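Local coordinates for nucleocapsid protein (Schmallenberg virus, PDB 4JNG) that encapsidates the viral genomic RNA as a helical nucleocapsid, shielding it from nucleases and presenting it as template for transcription and replication, at residues 94-97 / 98-102; 38-41 / 42-46. All coordinates share one frame; numbering follows the deposited sequence.

Contacts 1 and 2 are each one turn-to-turn contact within a helix, 93-110 and 37-45 respectively, and the two helices pack against each other with the contact centres about 11 Å apart. F43 and F44 of contact 2 make the junction: F44 CE1 comes to 3.3 Å from S97 OG, F43 CG to 3.6 Å from L100 CD1, and F43 CE1 to 3.7 Å from M96 SD. Each contact also reaches the RNA by a different chemistry. R95 of contact 1 binds the phosphate of U24, whereas L45 of contact 2 lies against the base of U30. Contact 1 is the more central, about 6 Å from the centre of the chain against about 13 Å for contact 2.

Contact 1 of 2, residues 94-97 / 98-102; sequences HRMS and GYLAR. With nucleotides of chain A.
Y99 lies one helical turn beyond R95 and spreads its ring over the carbonyl of that residue: R95 O sits 3.4 Å above the ring plane, toward the rim. The same oxygen receives the Y99 amide hydrogen nearly along its C=O axis (N to O 2.9 Å, N-H...O 167°). L100 N binds M96 O equally well. This is the tightly packed part, and it continues into the fold: Y99 meets F27 of helix 20-31, while M96 and L100, which touch each other only lightly (M96 CG to L100 CD1 4.2 Å), both pack on F43 of helix 37-45. On a further face S97 OG is hydrogen-bonded to the carbonyl of P146, which satisfies a buried hydroxyl.

The R95 side chain makes little contact with the turn, because its end leads away: extended from CG to NE, it runs to the RNA. There R95 NE donates a nearly straight bond to OP1 of U24 in chain A (2.9 Å, 168°), with the phosphorus in the guanidinium plane. NH1 is held by the carbonyls of P87 and A90, NH2 by another phosphate, and F18 adds a cation-pi contact, so the guanidinium is probably fixed in rotation. A buried helical turn thus carries an arginine at a phosphate-binding position in the RNA-binding site of this nucleoprotein.

Contact 2 of 2, residues 38-41 / 42-46; sequences GVAR and VFFLN. With nucleotides of chain A.
G38 and V42 meet first, one turn apart along helix 37-45: the V42 amide binds G38 O, and CG2 of V42 comes alongside that oxygen at 3.3 Å. V42 also packs on F7 of the second subunit. At V39 the contact is through the backbone, its carbonyl accepting a hydrogen bond from F43 N (N to O 3.1 Å).

A40 follows with a double role. A40 O takes the F44 amide hydrogen (N-H...O 167°) and also approaches the F44 ring obliquely, 3.2 Å from its CD2, while the A40 CB packs loosely against CE2. Between the neighbours F43 and F44 the rings stand edge to face: CD2 of F43 lies 3.7 Å above the centre of the F44 ring.

R41 ends the segment. The L45 amide reaches R41 O only by a weak bond, and the side chains carry the rest. With CG anti to the backbone N (chi1 165°) and the chain extended to NE, R41 runs across L45 so that CD1 of the leucine sits over the centre of the guanidinium, 4.0 Å above its plane. NH1 binds the Q121 carbonyl and NH2 binds Q12 OE1 of the second subunit. The other branch, L45 CD2, stands over a face of the U30 uracil, 3.3 Å from both C4 and C5.

Chemically, L45 turns one methyl to a guanidinium face and the other to a uracil face, so it meets the RNA by van der Waals contact, while the neighbouring R41 spends its hydrogen bonds on protein and helps join two subunits.

Contact 1 of 2, residues 94-97 / 98-102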
# COMPACT_ATOMS: atom_id res chain seq x y z
N HIS B 94 5.52 -22.81 -6.72
CA HIS B 94 4.17 -23.25 -6.93
C HIS B 94 4.12 -24.65 -7.53
O HIS B 94 3.35 -25.49 -7.08
CB HIS B 94 3.42 -22.28 -7.86
CG HIS B 94 1.94 -22.47 -7.85
ND1 HIS B 94 1.28 -23.16 -8.84
CD2 HIS B 94 1.00 -22.09 -6.96
CE1 HIS B 94 -0.01 -23.18 -8.57
NE2 HIS B 94 -0.20 -22.54 -7.43
N ARG B 95 4.93 -24.90 -8.55
CA ARG B 95 4.94 -26.20 -9.21
C ARG B 95 5.42 -27.29 -8.25
O ARG B 95 4.82 -28.36 -8.17
CB ARG B 95 5.81 -26.16 -10.46
CG ARG B 95 5.20 -25.36 -11.62
CD ARG B 95 6.07 -25.50 -12.87
NE ARG B 95 5.59 -24.70 -13.98
CZ ARG B 95 6.17 -24.60 -15.18
NH1 ARG B 95 7.29 -25.26 -15.45
NH2 ARG B 95 5.61 -23.83 -16.11
N MET B 96 6.48 -26.97 -7.52
CA MET B 96 7.12 -27.87 -6.57
C MET B 96 6.12 -28.35 -5.51
O MET B 96 6.04 -29.53 -5.21
CB MET B 96 8.27 -27.10 -5.91
CG MET B 96 9.12 -27.89 -4.96
SD MET B 96 10.47 -26.86 -4.39
CE MET B 96 11.09 -28.01 -3.16
N SER B 97 5.34 -27.40 -5.00
CA SER B 97 4.27 -27.68 -4.05
C SER B 97 3.25 -28.68 -4.59
O SER B 97 2.83 -29.59 -3.87
CB SER B 97 3.57 -26.39 -3.67
OG SER B 97 2.50 -26.62 -2.78
N GLY B 98 2.84 -28.50 -5.84
CA GLY B 98 1.91 -29.43 -6.48
C GLY B 98 2.53 -30.80 -6.70
O GLY B 98 1.91 -31.84 -6.43
N TYR B 99 3.76 -30.83 -7.20
CA TYR B 99 4.44 -32.10 -7.41
C TYR B 99 4.58 -32.87 -6.09
O TYR B 99 4.23 -34.04 -6.04
CB TYR B 99 5.82 -31.91 -8.06
CG TYR B 99 5.80 -31.33 -9.46
CD1 TYR B 99 4.64 -31.34 -10.25
CD2 TYR B 99 6.95 -30.77 -10.00
CE1 TYR B 99 4.65 -30.81 -11.53
CE2 TYR B 99 6.97 -30.24 -11.28
CZ TYR B 99 5.82 -30.26 -12.04
OH TYR B 99 5.86 -29.73 -13.30
N LEU B 100 5.02 -32.20 -5.02
CA LEU B 100 5.23 -32.85 -3.71
C LEU B 100 3.93 -33.37 -3.12
O LEU B 100 3.90 -34.47 -2.57
CB LEU B 100 5.93 -31.92 -2.71
CG LEU B 100 7.43 -31.67 -2.88
CD1 LEU B 100 7.87 -30.55 -1.95
CD2 LEU B 100 8.27 -32.92 -2.62
N ALA B 101 2.86 -32.59 -3.22
CA ALA B 101 1.53 -33.04 -2.82
C ALA B 101 1.12 -34.30 -3.58
O ALA B 101 0.61 -35.26 -2.99
CB ALA B 101 0.49 -31.95 -3.02
N ARG B 102 1.34 -34.29 -4.89
CA ARG B 102 1.05 -35.43 -5.74
C ARG B 102 1.92 -36.64 -5.37
O ARG B 102 1.44 -37.77 -5.41
CB ARG B 102 1.27 -35.04 -7.20
CG ARG B 102 1.29 -36.19 -8.19
CD ARG B 102 -0.08 -36.79 -8.42
NE ARG B 102 -0.37 -36.77 -9.85
CZ ARG B 102 0.04 -37.67 -10.73
NH1 ARG B 102 0.77 -38.73 -10.37
NH2 ARG B 102 -0.28 -37.51 -12.00
P U A 24 2.65 -21.95 -14.22
OP1 U A 24 3.41 -22.94 -13.38
OP2 U A 24 1.19 -21.82 -14.04
O5' U A 24 3.28 -20.51 -13.99
C5' U A 24 4.65 -20.22 -14.28
C4' U A 24 4.90 -18.74 -14.17
O4' U A 24 4.30 -18.05 -15.31
C3' U A 24 4.29 -18.05 -12.96
O3' U A 24 5.10 -18.20 -11.81
C2' U A 24 4.21 -16.61 -13.44
O2' U A 24 5.44 -15.90 -13.42
C1' U A 24 3.78 -16.80 -14.89
N1 U A 24 2.32 -16.80 -15.08
C2 U A 24 1.69 -15.57 -15.12
O2 U A 24 2.28 -14.52 -14.98
N3 U A 24 0.33 -15.63 -15.31
C4 U A 24 -0.44 -16.76 -15.48
O4 U A 24 -1.65 -16.65 -15.65
C5 U A 24 0.29 -17.99 -15.43
C6 U A 24 1.62 -17.97 -15.23

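Contact 2 of 2, residues 38-41 / 42-46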
# COMPACT_ATOMS: atom_id res chain seq x y z
N GLY B 38 9.67 -36.19 5.80
CA GLY B 38 10.32 -35.10 6.55
C GLY B 38 10.65 -33.94 5.64
O GLY B 38 10.51 -32.77 6.01
N VAL B 39 11.11 -34.26 4.43
CA VAL B 39 11.45 -33.24 3.45
C VAL B 39 10.19 -32.49 3.04
O VAL B 39 10.21 -31.26 2.95
CB VAL B 39 12.16 -33.85 2.22
CG1 VAL B 39 12.35 -32.81 1.14
CG2 VAL B 39 13.50 -34.44 2.63
N ALA B 40 9.10 -33.21 2.80
CA ALA B 40 7.83 -32.56 2.43
C ALA B 40 7.25 -31.81 3.63
O ALA B 40 6.63 -30.77 3.46
CB ALA B 40 6.83 -33.57 1.89
N ARG B 41 7.46 -32.34 4.83
CA ARG B 41 6.99 -31.67 6.04
C ARG B 41 7.59 -30.27 6.16
O ARG B 41 6.91 -29.32 6.54
CB ARG B 41 7.36 -32.48 7.29
CG ARG B 41 7.22 -31.67 8.57
CD ARG B 41 7.73 -32.41 9.80
NE ARG B 41 7.65 -31.50 10.94
CZ ARG B 41 6.54 -31.24 11.62
NH1 ARG B 41 5.38 -31.83 11.32
NH2 ARG B 41 6.59 -30.37 12.62
N VAL B 42 8.89 -30.18 5.89
CA VAL B 42 9.60 -28.92 5.98
C VAL B 42 9.15 -27.98 4.85
O VAL B 42 8.89 -26.80 5.09
CB VAL B 42 11.12 -29.12 5.93
CG1 VAL B 42 11.84 -27.79 5.89
CG2 VAL B 42 11.59 -29.92 7.14
N PHE B 43 9.06 -28.51 3.64
CA PHE B 43 8.59 -27.68 2.53
C PHE B 43 7.30 -26.95 2.89
O PHE B 43 7.24 -25.72 2.81
CB PHE B 43 8.38 -28.46 1.24
CG PHE B 43 7.85 -27.62 0.12
CD1 PHE B 43 8.70 -26.83 -0.63
CD2 PHE B 43 6.48 -27.56 -0.14
CE1 PHE B 43 8.21 -26.02 -1.64
CE2 PHE B 43 5.99 -26.76 -1.15
CZ PHE B 43 6.86 -25.98 -1.90
N PHE B 44 6.27 -27.70 3.28
CA PHE B 44 4.92 -27.13 3.42
C PHE B 44 4.75 -26.19 4.61
O PHE B 44 3.85 -25.36 4.60
CB PHE B 44 3.84 -28.21 3.43
CG PHE B 44 3.60 -28.82 2.08
CD1 PHE B 44 2.99 -28.08 1.08
CD2 PHE B 44 3.99 -30.13 1.82
CE1 PHE B 44 2.78 -28.63 -0.17
CE2 PHE B 44 3.78 -30.68 0.56
CZ PHE B 44 3.18 -29.93 -0.43
N LEU B 45 5.59 -26.31 5.64
CA LEU B 45 5.55 -25.32 6.72
C LEU B 45 6.36 -24.06 6.41
O LEU B 45 6.11 -23.00 6.99
CB LEU B 45 5.99 -25.94 8.04
CG LEU B 45 5.00 -27.00 8.56
CD1 LEU B 45 5.67 -27.91 9.57
CD2 LEU B 45 3.76 -26.34 9.15
N ASN B 46 7.33 -24.16 5.50
CA ASN B 46 8.21 -23.04 5.16
C ASN B 46 7.96 -22.46 3.78
O ASN B 46 8.80 -21.74 3.23
CB ASN B 46 9.67 -23.48 5.29
CG ASN B 46 10.06 -23.74 6.72
OD1 ASN B 46 9.93 -24.85 7.22
ND2 ASN B 46 10.56 -22.71 7.39
P U A 30 -0.83 -20.56 10.49
OP1 U A 30 -1.67 -19.37 10.76
OP2 U A 30 0.59 -20.59 10.94
O5' U A 30 -1.59 -21.82 11.10
C5' U A 30 -1.63 -23.04 10.35
C4' U A 30 -2.07 -24.22 11.18
O4' U A 30 -1.31 -25.39 10.76
C3' U A 30 -1.87 -24.13 12.70
O3' U A 30 -3.02 -23.61 13.35
C2' U A 30 -1.67 -25.60 13.08
O2' U A 30 -2.88 -26.32 13.18
C1' U A 30 -0.86 -26.11 11.89
N1 U A 30 0.59 -25.90 12.03
C2 U A 30 1.32 -26.89 12.67
O2 U A 30 0.81 -27.91 13.10
N3 U A 30 2.66 -26.64 12.78
C4 U A 30 3.34 -25.53 12.33
O4 U A 30 4.56 -25.45 12.51
C5 U A 30 2.52 -24.55 11.69
C6 U A 30 1.21 -24.76 11.57